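PDB 4A9V: PHOX, which probably hydrolyses phosphate monoesters as an alkaline phosphatase, using a complex iron-calcium cofactor held by a beta-propeller fold. Local coordinates for residues Q213-V218 with A371-S376; L324-F329 with I346-G351; H158-T163 with V367-R372; P148-G153 with V262-L267; T381-P386 with C400-N405. One frame throughout, in Å; residues are numbered along the deposited sequence. Where two conformers were deposited one is given.

Contact 1 of 5, residues Q213-V218 with A371-S376; sequences QKRYGV and ARLAAS
Arg372 runs extended across one face of the Tyr216 ring. Its CD sits over the ring centre, 3.9 Å from the centroid, a CH-pi contact. The guanidinium plane is tilted 26° from the ring; with Arg372 CZ 5.0 Å from the ring centroid, any cation-pi attraction is at most weak. Arg372 NH1 donates at 3.0 Å to Arg215 O, which lies in the Arg372 guanidinium plane. Tyr216 OH accepts Arg372 N at 3.1 Å in an almost straight bond (174°) and also bonds to Arg269 O. Helix 211-216, ending in a Schellman motif at Gly217, here meets the first turns of helix 371-377. The Arg372 side chain is about 10 Å from the bound mu-oxo-diiron. Arg215 has CG anti to the backbone N (chi1 172°) and bends at chi2, and its guanidinium ends beside Ser376. Arg372 CB covers one of its faces. Arg215 NH1 and NH2 grip Ser376 OG end-on, at 2.9 and 3.0 Å, while NE pairs with Glu296. A leucine here would probably leave Ser376 OG without both donors and Glu296 without its salt bridge. Salt bridges to Asp291, Glu293 and Glu296 probably offset the like charges of the two arginines.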
# COMPACT_ATOMS: atom_id res chain seq x y z
N GLN A 213 13.52 7.08 17.38
CA GLN A 213 13.04 8.12 16.49
C GLN A 213 13.88 8.22 15.22
O GLN A 213 13.35 8.27 14.11
CB GLN A 213 12.99 9.46 17.23
CG GLN A 213 11.96 9.48 18.33
CD GLN A 213 12.11 10.66 19.27
OE1 GLN A 213 13.19 11.23 19.43
NE2 GLN A 213 11.03 10.97 19.98
N LYS A 214 15.19 8.08 15.37
CA LYS A 214 16.09 8.11 14.23
C LYS A 214 15.88 6.91 13.30
O LYS A 214 15.89 7.06 12.09
CB LYS A 214 17.54 8.19 14.69
CG LYS A 214 17.91 9.55 15.23
CD LYS A 214 19.37 9.64 15.62
CE LYS A 214 19.72 11.05 16.03
NZ LYS A 214 21.11 11.15 16.51
N ARG A 215 15.64 5.74 13.87
CA ARG A 215 15.46 4.54 13.06
C ARG A 215 14.21 4.65 12.19
O ARG A 215 14.14 4.05 11.11
CB ARG A 215 15.41 3.29 13.95
CG ARG A 215 15.05 2.00 13.22
CD ARG A 215 16.05 1.61 12.13
NE ARG A 215 15.69 0.35 11.48
CZ ARG A 215 15.94 -0.85 11.98
NH1 ARG A 215 16.64 -0.97 13.10
NH2 ARG A 215 15.54 -1.94 11.35
N TYR A 216 13.21 5.38 12.66
CA TYR A 216 11.99 5.57 11.90
C TYR A 216 12.05 6.78 10.97
O TYR A 216 11.18 6.94 10.12
CB TYR A 216 10.78 5.63 12.84
CG TYR A 216 10.34 4.26 13.33
CD1 TYR A 216 11.11 3.54 14.24
CD2 TYR A 216 9.21 3.65 12.81
CE1 TYR A 216 10.73 2.27 14.64
CE2 TYR A 216 8.82 2.38 13.21
CZ TYR A 216 9.59 1.69 14.13
OH TYR A 216 9.26 0.42 14.53
N GLY A 217 13.12 7.57 11.06
CA GLY A 217 13.46 8.51 10.00
C GLY A 217 12.83 9.89 10.14
O GLY A 217 12.80 10.65 9.18
N VAL A 218 12.42 10.25 11.35
CA VAL A 218 11.88 11.60 11.58
C VAL A 218 12.98 12.65 11.46
O VAL A 218 14.14 12.37 11.74
CB VAL A 218 11.18 11.69 12.95
CG1 VAL A 218 12.18 11.58 14.09
CG2 VAL A 218 10.33 12.94 13.06
N ALA A 371 9.05 -2.06 16.55
CA ALA A 371 9.19 -3.34 15.88
C ALA A 371 10.45 -3.39 15.00
O ALA A 371 11.08 -4.44 14.91
CB ALA A 371 7.96 -3.64 15.06
N ARG A 372 10.80 -2.29 14.34
CA ARG A 372 12.00 -2.28 13.51
C ARG A 372 13.23 -2.66 14.34
O ARG A 372 14.11 -3.38 13.87
CB ARG A 372 12.22 -0.90 12.89
CG ARG A 372 11.31 -0.58 11.72
CD ARG A 372 11.69 0.75 11.08
NE ARG A 372 11.00 0.94 9.82
CZ ARG A 372 11.24 1.94 8.99
NH1 ARG A 372 12.07 2.92 9.32
NH2 ARG A 372 10.66 1.94 7.80
N LEU A 373 13.35 -2.06 15.52
CA LEU A 373 14.50 -2.30 16.38
C LEU A 373 14.50 -3.73 16.88
O LEU A 373 15.55 -4.35 16.97
CB LEU A 373 14.49 -1.33 17.56
CG LEU A 373 14.80 0.11 17.19
CD1 LEU A 373 14.73 0.99 18.43
CD2 LEU A 373 16.18 0.23 16.56
N ALA A 374 13.33 -4.26 17.23
CA ALA A 374 13.25 -5.63 17.71
C ALA A 374 13.64 -6.61 16.59
O ALA A 374 14.35 -7.59 16.83
CB ALA A 374 11.84 -5.92 18.21
N ALA A 375 13.20 -6.33 15.37
CA ALA A 375 13.51 -7.18 14.24
C ALA A 375 15.01 -7.18 13.92
O ALA A 375 15.58 -8.20 13.53
CB ALA A 375 12.70 -6.75 13.02
N SER A 376 15.68 -6.05 14.13
CA SER A 376 17.13 -6.02 13.99
C SER A 376 17.81 -6.90 15.04
O SER A 376 18.76 -7.61 14.74
CB SER A 376 17.66 -4.59 14.07
OG SER A 376 17.29 -3.83 12.94

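Contact 2 of 5, residues L324-F329 with I346-G351; sequences LYVARF and IELTHG
Leu324 O takes the backbone N-H of Leu348 in a short, nearly straight bond of 2.8 Å (169°), with the donor in the carbonyl plane. Beyond it a water extends the pairing. It accepts from Leu324 N and donates to Leu348 O. Further along, Val326 and Ile346 exchange a pair of bonds: Val326 N gives to Ile346 O at 2.9 Å, and Ile346 N gives to Val326 O. Between these rungs, Tyr325 and Glu347 form a non-hydrogen-bonded pair. Tyr325 CD2 comes within 3.6 Å of Glu347 N, and the ring meets that peptide obliquely. This is the antiparallel beta hairpin of strands 322-329 and 340-347. Strand 296-303 flanks strand 322-329 on its other side, through backbone bonds of Tyr325 with Lys300 and Ala327 with Ile298. On the face with Val326, the side chains mesh. Val326 turns CG1 into the position between its backbone N and carbonyl carbon (chi1 69°), where it meets Leu348 CD2 at 3.9 Å. The other Leu348 branch, CD1, touches Leu324 CD2 at 4.0 Å. Leu348 also packs on Tyr299 and on Val367 of helix 364-369. At the far end, Ile346 CD1 lies over one face of the Arg328 guanidinium, 3.6 Å from NH2. That guanidinium is fixed by bonds from NE to Gly379 O and from NH2 to Val378 O.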
# COMPACT_ATOMS: atom_id res chain seq x y z
N LEU A 324 3.61 -11.67 16.30
CA LEU A 324 4.27 -11.00 15.18
C LEU A 324 5.64 -11.60 14.94
O LEU A 324 6.41 -11.80 15.88
CB LEU A 324 4.39 -9.50 15.47
CG LEU A 324 4.96 -8.63 14.34
CD1 LEU A 324 4.02 -8.60 13.14
CD2 LEU A 324 5.23 -7.23 14.86
N TYR A 325 5.90 -11.95 13.68
CA TYR A 325 7.17 -12.52 13.23
C TYR A 325 7.81 -11.61 12.20
O TYR A 325 7.13 -10.83 11.54
CB TYR A 325 6.92 -13.88 12.57
CG TYR A 325 6.27 -14.91 13.46
CD1 TYR A 325 4.89 -15.01 13.56
CD2 TYR A 325 7.04 -15.86 14.12
CE1 TYR A 325 4.30 -15.99 14.34
CE2 TYR A 325 6.46 -16.84 14.90
CZ TYR A 325 5.09 -16.89 15.02
OH TYR A 325 4.50 -17.84 15.82
N VAL A 326 9.10 -11.82 11.97
CA VAL A 326 9.83 -11.14 10.92
C VAL A 326 10.68 -12.16 10.16
O VAL A 326 11.06 -13.19 10.72
CB VAL A 326 10.69 -10.00 11.50
CG1 VAL A 326 11.85 -10.54 12.33
CG2 VAL A 326 11.17 -9.07 10.39
N ALA A 327 10.91 -11.92 8.87
CA ALA A 327 11.55 -12.89 8.00
C ALA A 327 13.07 -12.80 8.00
O ALA A 327 13.65 -11.71 7.94
CB ALA A 327 11.03 -12.75 6.58
N ARG A 328 13.69 -13.97 7.89
CA ARG A 328 15.08 -14.10 7.46
C ARG A 328 15.11 -15.00 6.23
O ARG A 328 14.35 -15.96 6.13
CB ARG A 328 15.94 -14.70 8.58
CG ARG A 328 17.44 -14.65 8.30
CD ARG A 328 18.26 -15.39 9.34
NE ARG A 328 18.18 -14.77 10.65
CZ ARG A 328 18.64 -15.33 11.76
NH1 ARG A 328 19.12 -16.56 11.72
NH2 ARG A 328 18.53 -14.70 12.92
N PHE A 329 15.90 -14.62 5.23
CA PHE A 329 16.05 -15.39 4.00
C PHE A 329 17.50 -15.83 3.89
O PHE A 329 18.40 -15.02 4.10
CB PHE A 329 15.73 -14.52 2.78
CG PHE A 329 14.31 -14.00 2.76
CD1 PHE A 329 13.99 -12.82 3.40
CD2 PHE A 329 13.31 -14.69 2.09
CE1 PHE A 329 12.69 -12.35 3.42
CE2 PHE A 329 12.01 -14.22 2.10
CZ PHE A 329 11.69 -13.07 2.82
N ILE A 346 10.74 -15.39 12.48
CA ILE A 346 11.33 -15.28 13.80
C ILE A 346 10.44 -14.38 14.66
O ILE A 346 10.07 -13.29 14.25
CB ILE A 346 12.75 -14.68 13.73
CG1 ILE A 346 13.64 -15.51 12.80
CG2 ILE A 346 13.35 -14.57 15.12
CD1 ILE A 346 14.97 -14.88 12.50
N GLU A 347 10.07 -14.87 15.83
CA GLU A 347 9.10 -14.23 16.70
C GLU A 347 9.63 -12.93 17.33
O GLU A 347 10.74 -12.89 17.86
CB GLU A 347 8.78 -15.24 17.81
CG GLU A 347 7.65 -14.89 18.75
CD GLU A 347 7.42 -16.00 19.75
OE1 GLU A 347 7.75 -17.17 19.44
OE2 GLU A 347 6.66 -15.75 20.69
N LEU A 348 8.78 -11.90 17.34
CA LEU A 348 9.06 -10.67 18.04
C LEU A 348 8.23 -10.63 19.32
O LEU A 348 7.10 -10.12 19.35
CB LEU A 348 8.74 -9.47 17.15
CG LEU A 348 9.50 -9.46 15.82
CD1 LEU A 348 9.13 -8.21 15.02
CD2 LEU A 348 11.00 -9.55 16.02
N THR A 349 8.80 -11.21 20.36
CA THR A 349 8.12 -11.44 21.63
C THR A 349 9.05 -11.07 22.76
O THR A 349 10.16 -11.59 22.86
CB THR A 349 7.71 -12.91 21.76
OG1 THR A 349 6.73 -13.22 20.77
CG2 THR A 349 7.14 -13.21 23.15
N HIS A 350 8.62 -10.16 23.63
CA HIS A 350 9.41 -9.78 24.78
C HIS A 350 9.77 -11.00 25.59
O HIS A 350 8.90 -11.81 25.92
CB HIS A 350 8.65 -8.79 25.63
CG HIS A 350 9.48 -8.18 26.72
ND1 HIS A 350 9.62 -8.75 27.92
CD2 HIS A 350 10.37 -7.11 26.68
CE1 HIS A 350 10.46 -8.01 28.67
NE2 HIS A 350 10.90 -6.99 27.92
N GLY A 351 11.06 -11.16 25.88
CA GLY A 351 11.55 -12.31 26.63
C GLY A 351 12.10 -13.44 25.78
O GLY A 351 12.49 -14.48 26.30
O HOH W 1 4.36 -10.64 18.86

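Contact 3 of 5, residues H158-T163 with V367-R372; sequences HELMKT and VLIHAR
The imidazoles of His158 and His370 are the flat groups of this contact, and each meets one methyl across it. Ile369 CD1 comes obliquely to the His158 ring, 4.3 Å from ND1. Leu160 CD1 comes obliquely to the His370 ring, 4.2 Å from CE1. At the edge of the His158 ring, in its plane, lies Leu160 CA. The motif is a short 3-10 turn, residues 159-161, set against the break between helices 364-369 and 371-377. His370 leaves the helical conformation there and takes the N-cap position of the second helix. The turn belongs to the loop between strands 148-152 and 171-173 of this beta-propeller protein. His158 is held at both ring nitrogens. Its ND1 accepts Leu160 N at 3.0 Å in a nearly straight bond (173°), and its NE2 bonds to Asp363. This is consistent with a proton on NE2. The joining force is apolar. Ile369 points its side chain at the turn, with CG1 anti to the carbonyl carbon (chi1 -63°), and sets CD1 between several neighbours. Leu160 CB touches that methyl at 3.9 Å, its chain crossing that of Ile369. Met161 slides past Ile369 in the opposite direction. It is bent at chi2 and chi3, which brings SD to 3.9 Å from Ile369 CD1 and 4.1 Å from Ile369 CG1.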
# COMPACT_ATOMS: atom_id res chain seq x y z
N HIS A 158 -0.17 2.49 26.70
CA HIS A 158 1.22 2.53 27.14
C HIS A 158 1.67 3.95 27.36
O HIS A 158 1.22 4.87 26.67
CB HIS A 158 2.12 1.86 26.12
CG HIS A 158 3.49 1.53 26.65
ND1 HIS A 158 4.54 2.37 26.52
CD2 HIS A 158 3.95 0.43 27.36
CE1 HIS A 158 5.62 1.81 27.10
NE2 HIS A 158 5.26 0.63 27.62
N GLU A 159 2.64 4.14 28.24
CA GLU A 159 3.25 5.45 28.45
C GLU A 159 3.70 6.11 27.15
O GLU A 159 3.51 7.32 26.96
CB GLU A 159 4.43 5.33 29.41
CG GLU A 159 4.04 5.23 30.87
CD GLU A 159 3.16 6.38 31.33
OE1 GLU A 159 3.67 7.53 31.38
OE2 GLU A 159 2.05 6.11 31.81
N LEU A 160 4.28 5.34 26.24
CA LEU A 160 4.80 5.89 24.98
C LEU A 160 3.69 6.36 24.03
O LEU A 160 3.96 7.02 23.03
CB LEU A 160 5.65 4.86 24.25
CG LEU A 160 7.02 4.57 24.88
CD1 LEU A 160 7.69 3.42 24.16
CD2 LEU A 160 7.89 5.82 24.86
N MET A 161 2.45 5.99 24.34
CA MET A 161 1.31 6.31 23.50
C MET A 161 0.46 7.44 24.08
O MET A 161 -0.58 7.78 23.53
CB MET A 161 0.43 5.07 23.29
CG MET A 161 1.18 3.90 22.69
SD MET A 161 1.70 4.15 20.98
CE MET A 161 0.19 3.69 20.13
N LYS A 162 0.90 8.00 25.20
CA LYS A 162 0.19 9.10 25.85
C LYS A 162 0.76 10.44 25.41
O LYS A 162 1.97 10.61 25.29
CB LYS A 162 0.30 8.96 27.37
CG LYS A 162 -0.37 7.71 27.93
CD LYS A 162 -0.12 7.56 29.42
CE LYS A 162 -0.81 6.33 29.96
NZ LYS A 162 -0.62 6.18 31.43
N THR A 163 -0.13 11.41 25.21
CA THR A 163 0.27 12.77 24.86
C THR A 163 -0.50 13.74 25.74
O THR A 163 -1.44 13.36 26.44
CB THR A 163 -0.07 13.08 23.40
OG1 THR A 163 -1.48 12.99 23.24
CG2 THR A 163 0.63 12.12 22.46
N VAL A 367 8.16 -3.55 22.21
CA VAL A 367 8.52 -4.40 21.08
C VAL A 367 7.71 -4.02 19.84
O VAL A 367 8.24 -3.95 18.74
CB VAL A 367 8.34 -5.89 21.43
CG1 VAL A 367 8.61 -6.76 20.21
CG2 VAL A 367 9.25 -6.28 22.58
N LEU A 368 6.42 -3.77 20.03
CA LEU A 368 5.53 -3.47 18.92
C LEU A 368 5.71 -2.04 18.40
O LEU A 368 5.80 -1.81 17.20
CB LEU A 368 4.08 -3.71 19.34
CG LEU A 368 3.75 -5.16 19.69
CD1 LEU A 368 2.42 -5.23 20.42
CD2 LEU A 368 3.77 -6.03 18.45
N ILE A 369 5.81 -1.08 19.32
CA ILE A 369 6.01 0.32 18.95
C ILE A 369 7.34 0.47 18.20
O ILE A 369 7.46 1.27 17.27
CB ILE A 369 5.95 1.22 20.20
CG1 ILE A 369 4.56 1.15 20.84
CG2 ILE A 369 6.29 2.66 19.85
CD1 ILE A 369 4.51 1.69 22.26
N HIS A 370 8.34 -0.30 18.63
CA HIS A 370 9.68 -0.27 18.04
C HIS A 370 9.99 -1.57 17.35
O HIS A 370 11.12 -2.08 17.41
CB HIS A 370 10.70 0.04 19.12
CG HIS A 370 10.52 1.40 19.72
ND1 HIS A 370 10.93 1.71 20.97
CD2 HIS A 370 10.00 2.57 19.17
CE1 HIS A 370 10.65 3.01 21.21
NE2 HIS A 370 10.08 3.53 20.12
N ALA A 371 9.05 -2.06 16.55
CA ALA A 371 9.19 -3.34 15.88
C ALA A 371 10.45 -3.39 15.00
O ALA A 371 11.08 -4.44 14.91
CB ALA A 371 7.96 -3.64 15.06
N ARG A 372 10.80 -2.29 14.34
CA ARG A 372 12.00 -2.28 13.51
C ARG A 372 13.23 -2.66 14.34
O ARG A 372 14.11 -3.38 13.87
CB ARG A 372 12.22 -0.90 12.89
CG ARG A 372 11.31 -0.58 11.72
CD ARG A 372 11.69 0.75 11.08
NE ARG A 372 11.00 0.94 9.82
CZ ARG A 372 11.24 1.94 8.99
NH1 ARG A 372 12.07 2.92 9.32
NH2 ARG A 372 10.66 1.94 7.80

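Contact 4 of 5, residues P148-G153 with V262-L267; sequences PLRISG and VKRTAL. With EDO (1,2-ethanediol), chain P; EDO (1,2-ethanediol), chain M.
Ser152 O is gripped twice by Thr265, whose OG1 donates to it at 2.7 Å and whose backbone N donates at 3.1 Å. Thr265 places OG1 between its own N and carbonyl carbon (chi1 65°), which leaves CG2 against Ile151 CG2 at 3.6 Å. Two further bonds zip the strands in parallel register: Lys263 N to Arg150 O at 2.8 Å, and Ser152 N to Lys263 O at 2.9 Å. A CB on Gly153 would clash with Thr265 OG1. A valine in place of Thr265 would probably cost Ser152 O its hydroxyl donor and Ala155 N its bond to OG1. On the other face Val262 CG1 packs tightly on Ser152 CB, at 3.5 Å. Arg150 lies beside Val262, pointing the same way, with NH1 3.4 Å from Val262 CG2; its two conformers make this less sure. In the second shell, Glu251 bridges to Arg264, Asp320 bridges to Arg264 and also bonds to Ser152 OG, and Lys263 reaches Glu193 while its CE touches Leu149 CD2 at 3.8 Å. Strands 148-152 and 262-264 are the parallel pair of a mixed sheet. Strand 171-173 flanks the first and strand 249-252 the second, both antiparallel. Ala266 and Leu267 reach Phe301 of strand 296-303.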
# COMPACT_ATOMS: atom_id res chain seq x y z
N PRO A 148 -11.56 10.97 14.70
CA PRO A 148 -11.31 10.32 15.99
C PRO A 148 -11.24 8.80 15.87
O PRO A 148 -12.22 8.17 15.48
CB PRO A 148 -12.50 10.77 16.84
CG PRO A 148 -13.58 11.08 15.87
CD PRO A 148 -12.89 11.61 14.64
N LEU A 149 -10.09 8.23 16.21
CA LEU A 149 -9.86 6.79 16.13
C LEU A 149 -9.49 6.23 17.50
O LEU A 149 -9.13 6.97 18.41
CB LEU A 149 -8.72 6.48 15.15
CG LEU A 149 -9.07 6.27 13.68
CD1 LEU A 149 -9.88 7.38 13.05
CD2 LEU A 149 -7.82 6.01 12.85
N ARG A 150 -9.58 4.91 17.61
CA ARG A 150 -9.24 4.19 18.83
C ARG A 150 -7.93 3.45 18.63
O ARG A 150 -7.62 3.02 17.52
CB ARG A 150 -10.35 3.18 19.17
CG ARG A 150 -9.94 2.13 20.20
CD ARG A 150 -11.12 1.23 20.58
NE ARG A 150 -10.70 0.03 21.29
CZ ARG A 150 -10.89 -1.21 20.85
NH1 ARG A 150 -11.50 -1.42 19.69
NH2 ARG A 150 -10.62 -2.24 21.64
N ILE A 151 -7.20 3.23 19.72
CA ILE A 151 -6.01 2.38 19.71
C ILE A 151 -6.29 1.13 20.54
O ILE A 151 -6.81 1.24 21.65
CB ILE A 151 -4.80 3.09 20.33
CG1 ILE A 151 -4.58 4.46 19.70
CG2 ILE A 151 -3.55 2.24 20.19
CD1 ILE A 151 -3.51 5.28 20.39
N SER A 152 -6.01 -0.05 19.98
CA SER A 152 -6.21 -1.29 20.70
C SER A 152 -4.97 -2.17 20.60
O SER A 152 -3.99 -1.83 19.93
CB SER A 152 -7.45 -2.03 20.18
OG SER A 152 -7.91 -2.98 21.13
N GLY A 153 -5.00 -3.31 21.29
CA GLY A 153 -3.88 -4.25 21.29
C GLY A 153 -2.90 -3.91 22.40
O GLY A 153 -3.15 -3.03 23.22
N VAL A 262 -10.00 1.34 14.35
CA VAL A 262 -9.14 0.87 15.43
C VAL A 262 -7.73 0.60 14.92
O VAL A 262 -7.53 -0.21 14.02
CB VAL A 262 -9.68 -0.43 16.05
CG1 VAL A 262 -8.82 -0.83 17.24
CG2 VAL A 262 -11.14 -0.27 16.47
N LYS A 263 -6.74 1.24 15.55
CA LYS A 263 -5.34 0.94 15.27
C LYS A 263 -4.93 -0.33 16.00
O LYS A 263 -5.05 -0.43 17.22
CB LYS A 263 -4.45 2.11 15.68
CG LYS A 263 -4.89 3.43 15.05
CD LYS A 263 -3.74 4.35 14.69
CE LYS A 263 -4.26 5.61 14.02
NZ LYS A 263 -3.17 6.50 13.52
N ARG A 264 -4.49 -1.32 15.23
CA ARG A 264 -4.27 -2.67 15.74
C ARG A 264 -2.79 -2.85 16.08
O ARG A 264 -1.98 -3.27 15.25
CB ARG A 264 -4.73 -3.71 14.72
CG ARG A 264 -6.23 -3.67 14.46
CD ARG A 264 -7.03 -4.06 15.69
NE ARG A 264 -8.47 -4.13 15.42
CZ ARG A 264 -9.40 -4.31 16.34
NH1 ARG A 264 -9.06 -4.52 17.61
NH2 ARG A 264 -10.67 -4.30 16.00
N THR A 265 -2.41 -2.51 17.31
CA THR A 265 -1.00 -2.45 17.67
C THR A 265 -0.30 -3.82 17.70
O THR A 265 0.92 -3.88 17.61
CB THR A 265 -0.73 -1.68 18.97
OG1 THR A 265 -1.32 -2.36 20.09
CG2 THR A 265 -1.26 -0.25 18.88
N ALA A 266 -1.06 -4.92 17.80
CA ALA A 266 -0.44 -6.24 17.76
C ALA A 266 0.27 -6.51 16.44
O ALA A 266 1.12 -7.40 16.37
CB ALA A 266 -1.46 -7.33 18.05
N LEU A 267 -0.08 -5.78 15.39
CA LEU A 267 0.51 -5.99 14.07
C LEU A 267 1.78 -5.15 13.86
O LEU A 267 2.45 -5.28 12.84
CB LEU A 267 -0.51 -5.71 12.96
CG LEU A 267 -1.47 -6.86 12.62
CD1 LEU A 267 -2.31 -7.29 13.81
CD2 LEU A 267 -2.36 -6.46 11.45
C1 EDO P . -6.70 -3.70 23.63
O1 EDO P . -5.97 -3.20 24.83
C2 EDO P . -6.11 -5.04 23.20
O2 EDO P . -6.47 -6.08 24.12
C1 EDO M . -13.45 -2.25 12.77
O1 EDO M . -14.48 -3.24 12.70
C2 EDO M . -12.40 -2.69 13.78
O2 EDO M . -12.89 -3.84 14.49
O HOH W 2 -11.29 -4.73 19.41

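Contact 5 of 5, residues T381-P386 with C400-N405; sequences TRMDRP and CTLTNN
Leu402 fills the tight, buried side of this contact. Its CD1 meets Met383 CE at 3.9 Å and its CD2 meets Pro386 CG at 4.1 Å, while Cys400 SG touches Pro386 CB. Thr403 N bonds to Arg385 O at 3.1 Å, from above the carbonyl plane. Asp384 is the centre of an inverse gamma turn. Asn405 ND2 donates to Asp384 OD1 at 2.9 Å, from above the carboxylate, with the two planes 88° apart, and also bonds to Gln413. Arg408 bridges to Asp384 OD1, and Asn424 holds OD2. The other side is looser. Arg385 was modelled in two conformers, so its side-chain contacts are less sure. In one, Thr403 CG2 lies over the guanidinium centre, 3.4 Å from CZ, and NH1 makes a weak bond to Asn404 OD1. A water joins Arg385 NH1 to Asn404 ND2; Ser477 is a further partner of Asn404. The Arg385 side chain, paired with Asp292 through NE, comes within about 4 Å (nearest atoms) of the mu-oxo-diiron and a calcium ion. Thr403 lies close to Glu387, a calcium ligand. Pro386 opens strand 386-391, an outermost strand, within this chain, of an antiparallel sheet. Strand 398-402 pairs with it, then strand 428-434, while strand 296-303 packs on Met383 and Pro386.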
# COMPACT_ATOMS: atom_id res chain seq x y z
N THR A 381 16.38 -10.24 7.78
CA THR A 381 17.12 -9.91 6.56
C THR A 381 16.66 -8.57 5.99
O THR A 381 15.48 -8.38 5.70
CB THR A 381 16.91 -10.99 5.48
OG1 THR A 381 17.28 -12.27 6.00
CG2 THR A 381 17.71 -10.67 4.22
N ARG A 382 17.61 -7.66 5.80
CA ARG A 382 17.32 -6.36 5.19
C ARG A 382 16.96 -6.52 3.72
O ARG A 382 17.66 -7.20 2.98
CB ARG A 382 18.54 -5.46 5.35
CG ARG A 382 18.92 -5.21 6.80
CD ARG A 382 20.06 -4.21 6.91
NE ARG A 382 19.59 -2.86 6.62
CZ ARG A 382 20.34 -1.77 6.71
NH1 ARG A 382 21.65 -1.91 6.86
NH2 ARG A 382 19.81 -0.56 6.59
N MET A 383 15.85 -5.90 3.31
CA MET A 383 15.26 -6.15 2.00
C MET A 383 15.25 -4.90 1.11
O MET A 383 15.25 -3.76 1.60
CB MET A 383 13.83 -6.67 2.15
CG MET A 383 13.71 -7.93 2.99
SD MET A 383 14.64 -9.35 2.39
CE MET A 383 13.67 -9.81 0.96
N ASP A 384 15.12 -5.14 -0.19
CA ASP A 384 15.02 -4.07 -1.19
C ASP A 384 13.59 -3.51 -1.28
O ASP A 384 12.88 -3.73 -2.27
CB ASP A 384 15.43 -4.58 -2.58
CG ASP A 384 16.92 -4.87 -2.72
OD1 ASP A 384 17.71 -4.55 -1.80
OD2 ASP A 384 17.28 -5.37 -3.82
N ARG A 385 13.19 -2.74 -0.27
CA ARG A 385 11.90 -2.03 -0.27
C ARG A 385 10.72 -2.93 -0.56
O ARG A 385 10.06 -2.82 -1.60
CB ARG A 385 11.92 -0.86 -1.25
CG ARG A 385 12.90 0.24 -0.89
CD ARG A 385 12.70 1.43 -1.79
NE ARG A 385 11.36 1.97 -1.63
CZ ARG A 385 10.72 2.67 -2.56
NH1 ARG A 385 11.40 3.16 -3.59
NH2 ARG A 385 9.45 3.00 -2.38
N PRO A 386 10.35 -3.76 0.42
CA PRO A 386 9.10 -4.51 0.31
C PRO A 386 7.91 -3.58 0.15
O PRO A 386 7.71 -2.67 0.96
CB PRO A 386 9.02 -5.27 1.64
CG PRO A 386 10.38 -5.22 2.22
CD PRO A 386 11.01 -3.96 1.72
N CYS A 400 5.70 -10.90 -3.15
CA CYS A 400 6.02 -9.62 -2.56
C CYS A 400 6.90 -8.84 -3.53
O CYS A 400 7.94 -9.34 -3.98
CB CYS A 400 6.81 -9.84 -1.26
SG CYS A 400 7.27 -8.35 -0.36
N THR A 401 6.51 -7.61 -3.84
CA THR A 401 7.39 -6.76 -4.63
C THR A 401 8.52 -6.21 -3.76
O THR A 401 8.32 -5.88 -2.58
CB THR A 401 6.62 -5.62 -5.31
OG1 THR A 401 5.89 -4.91 -4.32
CG2 THR A 401 5.69 -6.15 -6.38
N LEU A 402 9.70 -6.16 -4.35
CA LEU A 402 10.86 -5.51 -3.76
C LEU A 402 11.25 -4.44 -4.78
O LEU A 402 11.80 -4.75 -5.85
CB LEU A 402 11.98 -6.54 -3.57
CG LEU A 402 11.67 -7.72 -2.64
CD1 LEU A 402 12.81 -8.72 -2.65
CD2 LEU A 402 11.41 -7.21 -1.23
N THR A 403 10.76 -3.23 -4.56
CA THR A 403 10.52 -2.34 -5.68
C THR A 403 11.83 -1.84 -6.32
O THR A 403 11.91 -1.69 -7.54
CB THR A 403 9.56 -1.20 -5.31
OG1 THR A 403 9.07 -0.60 -6.51
CG2 THR A 403 10.20 -0.13 -4.45
N ASN A 404 12.83 -1.59 -5.48
CA ASN A 404 14.19 -1.21 -5.89
C ASN A 404 15.00 -0.95 -4.62
O ASN A 404 14.46 -1.00 -3.51
CB ASN A 404 14.18 0.01 -6.83
CG ASN A 404 13.38 1.17 -6.28
OD1 ASN A 404 13.67 1.69 -5.20
ND2 ASN A 404 12.40 1.63 -7.06
N ASN A 405 16.31 -0.75 -4.77
CA ASN A 405 17.15 -0.33 -3.65
C ASN A 405 18.49 0.13 -4.16
O ASN A 405 19.43 -0.66 -4.32
CB ASN A 405 17.33 -1.47 -2.65
CG ASN A 405 18.14 -1.06 -1.44
OD1 ASN A 405 18.52 0.10 -1.31
ND2 ASN A 405 18.30 -1.97 -0.50
O HOH W 3 10.35 3.67 -6.62

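In the fold
From the N terminus, strand 148-152 opens contact 4, the loop after it opens contact 3, and helix 211-216 opens contact 1. Contact 4 closes first, at 262-267, so it crosses both of the others. Contact 2 then opens and closes as a local hairpin within the long loops of contacts 1 and 3. Those two end together around helix 371-377, sharing Ala371 and Arg372. Contact 5 follows in series and is again short-range. The helices at 364-377 thus tie the mixed sheet and its loops to the hairpin. Leu368 packs on Thr265 and Ala266, and Ala375 on Val326. Thr381 probably hydrogen-bonds to Ala327 and Phe329, linking contact 2 to contact 5, whose far end reaches the metal site.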